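Local coordinates for Fe-superoxide dismutase homolog (Plasmodium berghei, PDB 2A03), which probably catalyses the dismutation of superoxide to hydrogen peroxide and molecular oxygen at a single metal ion, manganese in this crystal, at residues E30-H35 with F84-M89; A41-K46 with D166-A171. All blocks are in the same frame, centred on the assembly; numbering follows the deposited sequence.

Both interactions use helix 29-51 and build the same manganese site, with centres about 9 Å apart. Interaction 1 ties the start of this helix to the end of helix 70-87 and supplies the ligand His-35; interaction 2 brings Tyr-43, further along the helix, to the segment 166-171, which supplies Asp-166 and His-170. His-82 completes the protein ligands. The two contacts touch at the metal, where His-35 NE2 lies 2.8 Å from Asp-166 OD2, and away from the ion, where Tyr-85 CE1 packs 3.3 Å from Asp-166 N. Water 2, bound to the manganese, is shared by the two contacts. The site therefore lies where the alpha-hairpin domain meets the C-terminal domain.

Interaction 1 of 2, residues E30-H35 with F84-M89; sequences ETLSFH and FYWDSM. With MN (manganese (II) ion), chain C.
His-35 and Tyr-85 are joined through a water rather than by a direct hydrogen bond: water 1 accepts from His-35 ND1 at 2.8 Å and is bonded to Tyr-85 OH, lying at the edge of both rings and in their planes. The two residues come from the two helices of the alpha-hairpin domain of iron/manganese superoxide dismutases, 29-51 and 70-87, which meet here through an aromatic cluster of His-35, Tyr-85 and Trp-86. Trp-86 makes a T-shaped contact, turning the edge of its six-membered ring to one face of the imidazole, with the planes at 76°. Its CH2 does the touching, 3.6 Å from His-35 CG. Tyr-85 meets the same imidazole obliquely, through CE2, which comes within 3.5 Å of His-35 CE1. Next to this, Leu-32 CD1 lies 4.0 Å from Trp-86 CZ3, the leucine and the indole running antiparallel alongside each other. Tyr-85 OH is also hydrogen-bonded to Tyr-183 OH in the C-terminal domain, whereas Trp-86 NE1 bonds His-40 ND1, further along helix 29-51, a second tie between the hairpin helices. With CG placed anti to the backbone N (chi1 -156°), the His-35 ring leaves its helix toward helix 70-87 and carries NE2 to the metal. Gripped at both nitrogens and pressed on one face by Trp-86, the imidazole has little scope to rotate. Its NE2 binds the manganese at 2.1 Å, almost directly across the ion from water 2, which is bound at 2.3 Å.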
ATOM      1  N   GLU A  30     -20.299  -0.825  -0.184  1.00 28.20           N
ATOM      2  CA  GLU A  30     -19.475   0.317  -0.512  1.00 29.63           C
ATOM      3  C   GLU A  30     -18.050  -0.091  -0.926  1.00 31.47           C
ATOM      4  O   GLU A  30     -17.495   0.462  -1.884  1.00 32.50           O
ATOM      5  CB  GLU A  30     -19.436   1.302   0.651  1.00 29.43           C
ATOM      6  CG  GLU A  30     -18.554   2.520   0.394  1.00 28.42           C
ATOM      7  CD  GLU A  30     -18.537   3.484   1.565  1.00 28.92           C
ATOM      8  OE1 GLU A  30     -19.172   3.174   2.605  1.00 25.63           O
ATOM      9  OE2 GLU A  30     -17.887   4.553   1.429  1.00 26.98           O
ATOM     10  N   THR A  31     -17.459  -1.057  -0.227  1.00 32.06           N
ATOM     11  CA  THR A  31     -16.130  -1.527  -0.592  1.00 32.20           C
ATOM     12  C   THR A  31     -16.133  -2.103  -2.002  1.00 32.32           C
ATOM     13  O   THR A  31     -15.301  -1.737  -2.824  1.00 33.67           O
ATOM     14  CB  THR A  31     -15.573  -2.550   0.422  1.00 31.78           C
ATOM     15  OG1 THR A  31     -15.193  -1.868   1.617  1.00 34.90           O
ATOM     16  CG2 THR A  31     -14.336  -3.270  -0.108  1.00 32.61           C
ATOM     17  N   LEU A  32     -17.055  -2.998  -2.302  1.00 32.85           N
ATOM     18  CA  LEU A  32     -17.114  -3.551  -3.659  1.00 33.66           C
ATOM     19  C   LEU A  32     -17.279  -2.490  -4.731  1.00 33.06           C
ATOM     20  O   LEU A  32     -16.694  -2.609  -5.803  1.00 33.18           O
ATOM     21  CB  LEU A  32     -18.236  -4.575  -3.803  1.00 33.17           C
ATOM     22  CG  LEU A  32     -17.699  -5.988  -3.776  1.00 35.79           C
ATOM     23  CD1 LEU A  32     -17.046  -6.219  -2.458  1.00 37.18           C
ATOM     24  CD2 LEU A  32     -18.803  -7.026  -4.038  1.00 37.35           C
ATOM     25  N   SER A  33     -18.083  -1.468  -4.455  1.00 33.00           N
ATOM     26  CA  SER A  33     -18.319  -0.442  -5.440  1.00 33.83           C
ATOM     27  C   SER A  33     -17.062   0.373  -5.696  1.00 32.34           C
ATOM     28  O   SER A  33     -16.749   0.636  -6.837  1.00 33.91           O
ATOM     29  CB  SER A  33     -19.508   0.471  -5.059  1.00 34.79           C
ATOM     30  OG  SER A  33     -19.138   1.396  -4.062  1.00 42.25           O
ATOM     31  N   PHE A  34     -16.326   0.759  -4.662  1.00 30.74           N
ATOM     32  CA  PHE A  34     -15.063   1.477  -4.886  1.00 30.81           C
ATOM     33  C   PHE A  34     -13.994   0.534  -5.468  1.00 31.40           C
ATOM     34  O   PHE A  34     -13.314   0.867  -6.443  1.00 32.39           O
ATOM     35  CB  PHE A  34     -14.551   2.161  -3.603  1.00 27.99           C
ATOM     36  CG  PHE A  34     -15.230   3.462  -3.302  1.00 28.46           C
ATOM     37  CD1 PHE A  34     -14.835   4.637  -3.949  1.00 28.61           C
ATOM     38  CD2 PHE A  34     -16.272   3.530  -2.390  1.00 27.64           C
ATOM     39  CE1 PHE A  34     -15.491   5.869  -3.691  1.00 25.57           C
ATOM     40  CE2 PHE A  34     -16.925   4.754  -2.121  1.00 27.29           C
ATOM     41  CZ  PHE A  34     -16.533   5.919  -2.771  1.00 23.91           C
ATOM     42  N   HIS A  35     -13.866  -0.648  -4.874  1.00 31.15           N
ATOM     43  CA  HIS A  35     -12.829  -1.595  -5.255  1.00 31.09           C
ATOM     44  C   HIS A  35     -13.006  -2.078  -6.699  1.00 31.00           C
ATOM     45  O   HIS A  35     -12.036  -2.176  -7.442  1.00 29.90           O
ATOM     46  CB  HIS A  35     -12.843  -2.781  -4.289  1.00 31.57           C
ATOM     47  CG  HIS A  35     -11.542  -3.510  -4.185  1.00 31.13           C
ATOM     48  ND1 HIS A  35     -11.293  -4.434  -3.193  1.00 30.40           N
ATOM     49  CD2 HIS A  35     -10.411  -3.437  -4.932  1.00 32.95           C
ATOM     50  CE1 HIS A  35     -10.069  -4.914  -3.345  1.00 33.03           C
ATOM     51  NE2 HIS A  35      -9.508  -4.317  -4.386  1.00 31.61           N
ATOM     52  N   PHE A  84      -9.143 -12.379 -10.294  1.00 30.52           N
ATOM     53  CA  PHE A  84      -8.899 -13.629  -9.585  1.00 30.98           C
ATOM     54  C   PHE A  84      -9.421 -13.563  -8.153  1.00 31.23           C
ATOM     55  O   PHE A  84      -9.930 -14.547  -7.612  1.00 30.45           O
ATOM     56  CB  PHE A  84      -7.415 -13.975  -9.603  1.00 30.91           C
ATOM     57  CG  PHE A  84      -7.138 -15.437  -9.403  1.00 30.53           C
ATOM     58  CD1 PHE A  84      -7.316 -16.339 -10.449  1.00 33.27           C
ATOM     59  CD2 PHE A  84      -6.708 -15.917  -8.181  1.00 30.03           C
ATOM     60  CE1 PHE A  84      -7.060 -17.698 -10.282  1.00 32.42           C
ATOM     61  CE2 PHE A  84      -6.458 -17.263  -7.999  1.00 32.96           C
ATOM     62  CZ  PHE A  84      -6.628 -18.160  -9.058  1.00 33.23           C
ATOM     63  N   TYR A  85      -9.307 -12.378  -7.561  1.00 32.07           N
ATOM     64  CA  TYR A  85      -9.815 -12.104  -6.220  1.00 32.29           C
ATOM     65  C   TYR A  85     -11.359 -12.172  -6.159  1.00 32.90           C
ATOM     66  O   TYR A  85     -11.940 -12.782  -5.247  1.00 33.06           O
ATOM     67  CB  TYR A  85      -9.220 -10.748  -5.763  1.00 32.17           C
ATOM     68  CG  TYR A  85      -9.747 -10.117  -4.493  1.00 31.53           C
ATOM     69  CD1 TYR A  85      -9.471 -10.668  -3.242  1.00 30.52           C
ATOM     70  CD2 TYR A  85     -10.478  -8.931  -4.540  1.00 30.72           C
ATOM     71  CE1 TYR A  85      -9.947 -10.086  -2.076  1.00 30.38           C
ATOM     72  CE2 TYR A  85     -10.933  -8.320  -3.370  1.00 31.12           C
ATOM     73  CZ  TYR A  85     -10.659  -8.899  -2.145  1.00 32.39           C
ATOM     74  OH  TYR A  85     -11.124  -8.314  -0.980  1.00 33.21           O
ATOM     75  N   TRP A  86     -12.047 -11.590  -7.136  1.00 33.38           N
ATOM     76  CA  TRP A  86     -13.500 -11.682  -7.117  1.00 33.33           C
ATOM     77  C   TRP A  86     -13.939 -13.141  -7.264  1.00 32.42           C
ATOM     78  O   TRP A  86     -14.882 -13.585  -6.597  1.00 31.22           O
ATOM     79  CB  TRP A  86     -14.160 -10.802  -8.199  1.00 34.09           C
ATOM     80  CG  TRP A  86     -13.692  -9.376  -8.137  1.00 35.12           C
ATOM     81  CD1 TRP A  86     -13.127  -8.657  -9.150  1.00 34.66           C
ATOM     82  CD2 TRP A  86     -13.742  -8.499  -7.002  1.00 34.18           C
ATOM     83  NE1 TRP A  86     -12.838  -7.390  -8.719  1.00 35.71           N
ATOM     84  CE2 TRP A  86     -13.180  -7.273  -7.401  1.00 33.01           C
ATOM     85  CE3 TRP A  86     -14.208  -8.633  -5.686  1.00 35.95           C
ATOM     86  CZ2 TRP A  86     -13.054  -6.202  -6.544  1.00 33.17           C
ATOM     87  CZ3 TRP A  86     -14.098  -7.562  -4.837  1.00 35.06           C
ATOM     88  CH2 TRP A  86     -13.521  -6.358  -5.267  1.00 34.90           C
ATOM     89  N   ASP A  87     -13.259 -13.877  -8.137  1.00 32.35           N
ATOM     90  CA  ASP A  87     -13.590 -15.286  -8.368  1.00 32.26           C
ATOM     91  C   ASP A  87     -13.241 -16.169  -7.176  1.00 30.60           C
ATOM     92  O   ASP A  87     -13.796 -17.240  -7.026  1.00 29.53           O
ATOM     93  CB  ASP A  87     -12.899 -15.826  -9.632  1.00 33.35           C
ATOM     94  CG  ASP A  87     -13.388 -15.160 -10.909  1.00 33.99           C
ATOM     95  OD1 ASP A  87     -14.418 -14.478 -10.867  1.00 40.06           O
ATOM     96  OD2 ASP A  87     -12.732 -15.306 -11.960  1.00 36.07           O
ATOM     97  N   SER A  88     -12.317 -15.705  -6.343  1.00 30.52           N
ATOM     98  CA  SER A  88     -11.907 -16.419  -5.145  1.00 30.94           C
ATOM     99  C   SER A  88     -12.920 -16.269  -4.013  1.00 30.55           C
ATOM    100  O   SER A  88     -12.790 -16.910  -2.962  1.00 29.53           O
ATOM    101  CB  SER A  88     -10.529 -15.923  -4.673  1.00 30.80           C
ATOM    102  OG  SER A  88      -9.475 -16.398  -5.506  1.00 33.21           O
ATOM    103  N   MET A  89     -13.939 -15.441  -4.238  1.00 31.08           N
ATOM    104  CA  MET A  89     -14.960 -15.183  -3.237  1.00 32.36           C
ATOM    105  C   MET A  89     -16.345 -15.365  -3.807  1.00 32.63           C
ATOM    106  O   MET A  89     -16.525 -15.471  -5.010  1.00 34.61           O
ATOM    107  CB  MET A  89     -14.838 -13.755  -2.702  1.00 32.40           C
ATOM    108  CG  MET A  89     -13.555 -13.482  -1.961  1.00 33.56           C
ATOM    109  SD  MET A  89     -13.531 -11.802  -1.296  1.00 32.85           S
ATOM    110  CE  MET A  89     -13.535 -10.827  -2.787  1.00 33.44           C
TER
HETATM  111 MN    MN C 200      -7.393  -4.281  -4.748  1.00 25.32          MN
HETATM  112  O   HOH W   1     -12.267  -5.863  -0.968  1.00 26.62           O
HETATM  113  O   HOH W   2      -5.104  -4.413  -5.039  1.00 28.56           O

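Interaction 2 of 2, residues A41-K46 with D166-A171; sequences AGYVNK and DVWEHA. With MN (manganese (II) ion), chain C.
Tyr-43 reaches from helix 29-51 to set its hydroxyl over one face of the Trp-168 indole, where OH is 4.0 Å from Trp-168 CZ3. The tyrosine's CG is anti to its carbonyl carbon (chi1 -69°), which directs the phenol toward the 166-171 segment, beside the metal site. There OH also comes within 4.1 Å of His-170 CE1, and it is hydrogen-bonded with Gln-78 NE2 on helix 70-87. Water 2 has its oxygen 3.1 Å above the plane of the Trp-168 ring; it and the hydroxyl lie over the same indole face, each offset toward the rim, the hydroxyl by the six-membered ring and the water by CD1.

On the facing segment, His-170 takes the less common rotamer with CG between the backbone N and the carbonyl carbon (chi1 67°). This lays one face of its ring on Trp-168 CB and directs NE2 to the manganese, 2.1 Å away. Its ND1 is held across the dimer interface by Glu-169 of the second subunit. Asp-166 divides its carboxylate: OD2 binds the manganese at 1.9 Å, while OD1 accepts from Trp-168 N at 3.0 Å in an Asx turn, the donor lying well above the carboxylate plane. A weak bond from water 2 also reaches OD1.

The Tyr-43 and Gln-78 pair corresponds to the second-shell tyrosine-glutamine pair of iron superoxide dismutases. The segments themselves meet through van der Waals contact of the Tyr-43 hydroxyl with Trp-168 and His-170, and the nearby polar groups probably help to tune the metal-bound water.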
ATOM      1  N   ALA A  41     -11.769  -1.125 -12.361  1.00 32.59           N
ATOM      2  CA  ALA A  41     -12.071  -0.401 -13.579  1.00 32.57           C
ATOM      3  C   ALA A  41     -10.931   0.524 -13.969  1.00 32.70           C
ATOM      4  O   ALA A  41     -10.583   0.634 -15.146  1.00 32.08           O
ATOM      5  CB  ALA A  41     -13.351   0.414 -13.412  1.00 33.44           C
ATOM      6  N   GLY A  42     -10.369   1.206 -12.979  1.00 32.00           N
ATOM      7  CA  GLY A  42      -9.286   2.141 -13.234  1.00 31.42           C
ATOM      8  C   GLY A  42      -8.057   1.463 -13.808  1.00 31.48           C
ATOM      9  O   GLY A  42      -7.353   2.051 -14.615  1.00 32.09           O
ATOM     10  N   TYR A  43      -7.769   0.233 -13.382  1.00 30.58           N
ATOM     11  CA  TYR A  43      -6.614  -0.471 -13.914  1.00 30.54           C
ATOM     12  C   TYR A  43      -6.863  -0.803 -15.376  1.00 29.94           C
ATOM     13  O   TYR A  43      -5.964  -0.698 -16.214  1.00 29.83           O
ATOM     14  CB  TYR A  43      -6.288  -1.741 -13.107  1.00 31.06           C
ATOM     15  CG  TYR A  43      -5.757  -1.507 -11.697  1.00 30.27           C
ATOM     16  CD1 TYR A  43      -4.617  -0.733 -11.464  1.00 31.56           C
ATOM     17  CD2 TYR A  43      -6.388  -2.074 -10.606  1.00 31.73           C
ATOM     18  CE1 TYR A  43      -4.141  -0.532 -10.189  1.00 31.53           C
ATOM     19  CE2 TYR A  43      -5.927  -1.878  -9.314  1.00 31.05           C
ATOM     20  CZ  TYR A  43      -4.805  -1.113  -9.106  1.00 33.06           C
ATOM     21  OH  TYR A  43      -4.341  -0.962  -7.810  1.00 33.67           O
ATOM     22  N   VAL A  44      -8.091  -1.172 -15.702  1.00 30.35           N
ATOM     23  CA  VAL A  44      -8.452  -1.431 -17.097  1.00 30.41           C
ATOM     24  C   VAL A  44      -8.311  -0.148 -17.923  1.00 31.19           C
ATOM     25  O   VAL A  44      -7.696  -0.134 -18.989  1.00 32.10           O
ATOM     26  CB  VAL A  44      -9.886  -1.980 -17.200  1.00 30.64           C
ATOM     27  CG1 VAL A  44     -10.274  -2.228 -18.660  1.00 29.59           C
ATOM     28  CG2 VAL A  44     -10.023  -3.273 -16.376  1.00 29.92           C
ATOM     29  N   ASN A  45      -8.865   0.946 -17.423  1.00 32.08           N
ATOM     30  CA  ASN A  45      -8.836   2.187 -18.163  1.00 32.05           C
ATOM     31  C   ASN A  45      -7.403   2.701 -18.342  1.00 32.78           C
ATOM     32  O   ASN A  45      -7.040   3.200 -19.414  1.00 32.13           O
ATOM     33  CB  ASN A  45      -9.689   3.226 -17.455  1.00 32.55           C
ATOM     34  CG  ASN A  45     -11.168   2.864 -17.432  1.00 33.43           C
ATOM     35  OD1 ASN A  45     -11.636   1.996 -18.178  1.00 31.07           O
ATOM     36  ND2 ASN A  45     -11.914   3.541 -16.559  1.00 32.39           N
ATOM     37  N   LYS A  46      -6.588   2.584 -17.296  1.00 31.99           N
ATOM     38  CA  LYS A  46      -5.220   3.066 -17.373  1.00 31.83           C
ATOM     39  C   LYS A  46      -4.377   2.193 -18.308  1.00 31.30           C
ATOM     40  O   LYS A  46      -3.566   2.703 -19.074  1.00 30.67           O
ATOM     41  CB  LYS A  46      -4.592   3.141 -15.980  1.00 32.51           C
ATOM     42  N   ASP A 166      -6.669 -10.039  -1.519  1.00 31.29           N
ATOM     43  CA  ASP A 166      -6.071  -8.707  -1.630  1.00 31.26           C
ATOM     44  C   ASP A 166      -5.816  -8.132  -0.226  1.00 31.47           C
ATOM     45  O   ASP A 166      -6.732  -8.048   0.584  1.00 31.49           O
ATOM     46  CB  ASP A 166      -7.067  -7.822  -2.396  1.00 30.50           C
ATOM     47  CG  ASP A 166      -6.467  -6.506  -2.892  1.00 31.99           C
ATOM     48  OD1 ASP A 166      -5.294  -6.188  -2.597  1.00 31.64           O
ATOM     49  OD2 ASP A 166      -7.192  -5.782  -3.616  1.00 30.60           O
ATOM     50  N   VAL A 167      -4.583  -7.708   0.050  1.00 32.20           N
ATOM     51  CA  VAL A 167      -4.305  -6.956   1.269  1.00 31.56           C
ATOM     52  C   VAL A 167      -3.790  -5.524   1.035  1.00 31.38           C
ATOM     53  O   VAL A 167      -3.293  -4.907   1.953  1.00 30.48           O
ATOM     54  CB  VAL A 167      -3.371  -7.722   2.252  1.00 32.19           C
ATOM     55  CG1 VAL A 167      -3.998  -9.084   2.653  1.00 33.13           C
ATOM     56  CG2 VAL A 167      -1.981  -7.912   1.686  1.00 32.90           C
ATOM     57  N   TRP A 168      -3.949  -4.970  -0.169  1.00 31.24           N
ATOM     58  CA  TRP A 168      -3.884  -3.490  -0.310  1.00 31.02           C
ATOM     59  C   TRP A 168      -4.885  -2.878   0.676  1.00 30.46           C
ATOM     60  O   TRP A 168      -5.998  -3.405   0.843  1.00 29.99           O
ATOM     61  CB  TRP A 168      -4.256  -3.025  -1.720  1.00 31.01           C
ATOM     62  CG  TRP A 168      -3.206  -3.290  -2.766  1.00 31.90           C
ATOM     63  CD1 TRP A 168      -2.652  -4.505  -3.106  1.00 31.62           C
ATOM     64  CD2 TRP A 168      -2.589  -2.323  -3.623  1.00 31.97           C
ATOM     65  NE1 TRP A 168      -1.734  -4.338  -4.110  1.00 30.80           N
ATOM     66  CE2 TRP A 168      -1.676  -3.013  -4.446  1.00 31.27           C
ATOM     67  CE3 TRP A 168      -2.715  -0.940  -3.768  1.00 32.20           C
ATOM     68  CZ2 TRP A 168      -0.900  -2.363  -5.400  1.00 32.99           C
ATOM     69  CZ3 TRP A 168      -1.954  -0.308  -4.714  1.00 32.21           C
ATOM     70  CH2 TRP A 168      -1.055  -1.015  -5.518  1.00 31.36           C
ATOM     71  N   GLU A 169      -4.524  -1.757   1.296  1.00 29.95           N
ATOM     72  CA  GLU A 169      -5.401  -1.129   2.290  1.00 29.83           C
ATOM     73  C   GLU A 169      -6.821  -0.847   1.747  1.00 30.13           C
ATOM     74  O   GLU A 169      -7.795  -0.906   2.513  1.00 30.91           O
ATOM     75  CB  GLU A 169      -4.758   0.131   2.887  1.00 29.00           C
ATOM     76  CG  GLU A 169      -3.670  -0.220   3.872  1.00 29.88           C
ATOM     77  CD  GLU A 169      -2.843   0.955   4.399  1.00 29.80           C
ATOM     78  OE1 GLU A 169      -2.597   1.948   3.668  1.00 29.09           O
ATOM     79  OE2 GLU A 169      -2.386   0.847   5.560  1.00 29.86           O
ATOM     80  N   HIS A 170      -6.942  -0.560   0.450  1.00 30.00           N
ATOM     81  CA  HIS A 170      -8.246  -0.216  -0.153  1.00 29.72           C
ATOM     82  C   HIS A 170      -9.232  -1.375  -0.150  1.00 30.00           C
ATOM     83  O   HIS A 170     -10.443  -1.173  -0.297  1.00 31.34           O
ATOM     84  CB  HIS A 170      -8.092   0.348  -1.591  1.00 29.35           C
ATOM     85  CG  HIS A 170      -7.582  -0.635  -2.608  1.00 30.51           C
ATOM     86  ND1 HIS A 170      -6.443  -0.406  -3.357  1.00 31.79           N
ATOM     87  CD2 HIS A 170      -8.084  -1.820  -3.044  1.00 30.28           C
ATOM     88  CE1 HIS A 170      -6.250  -1.423  -4.184  1.00 31.88           C
ATOM     89  NE2 HIS A 170      -7.228  -2.298  -4.008  1.00 31.33           N
ATOM     90  N   ALA A 171      -8.712  -2.587  -0.013  1.00 29.28           N
ATOM     91  CA  ALA A 171      -9.546  -3.766   0.037  1.00 29.28           C
ATOM     92  C   ALA A 171     -10.369  -3.799   1.314  1.00 28.69           C
ATOM     93  O   ALA A 171     -11.433  -4.426   1.341  1.00 27.57           O
ATOM     94  CB  ALA A 171      -8.690  -5.049  -0.073  1.00 29.68           C
TER
HETATM   95 MN    MN C 200      -7.393  -4.281  -4.748  1.00 25.32          MN
HETATM   96  O   HOH W   2      -5.104  -4.413  -5.039  1.00 28.56           O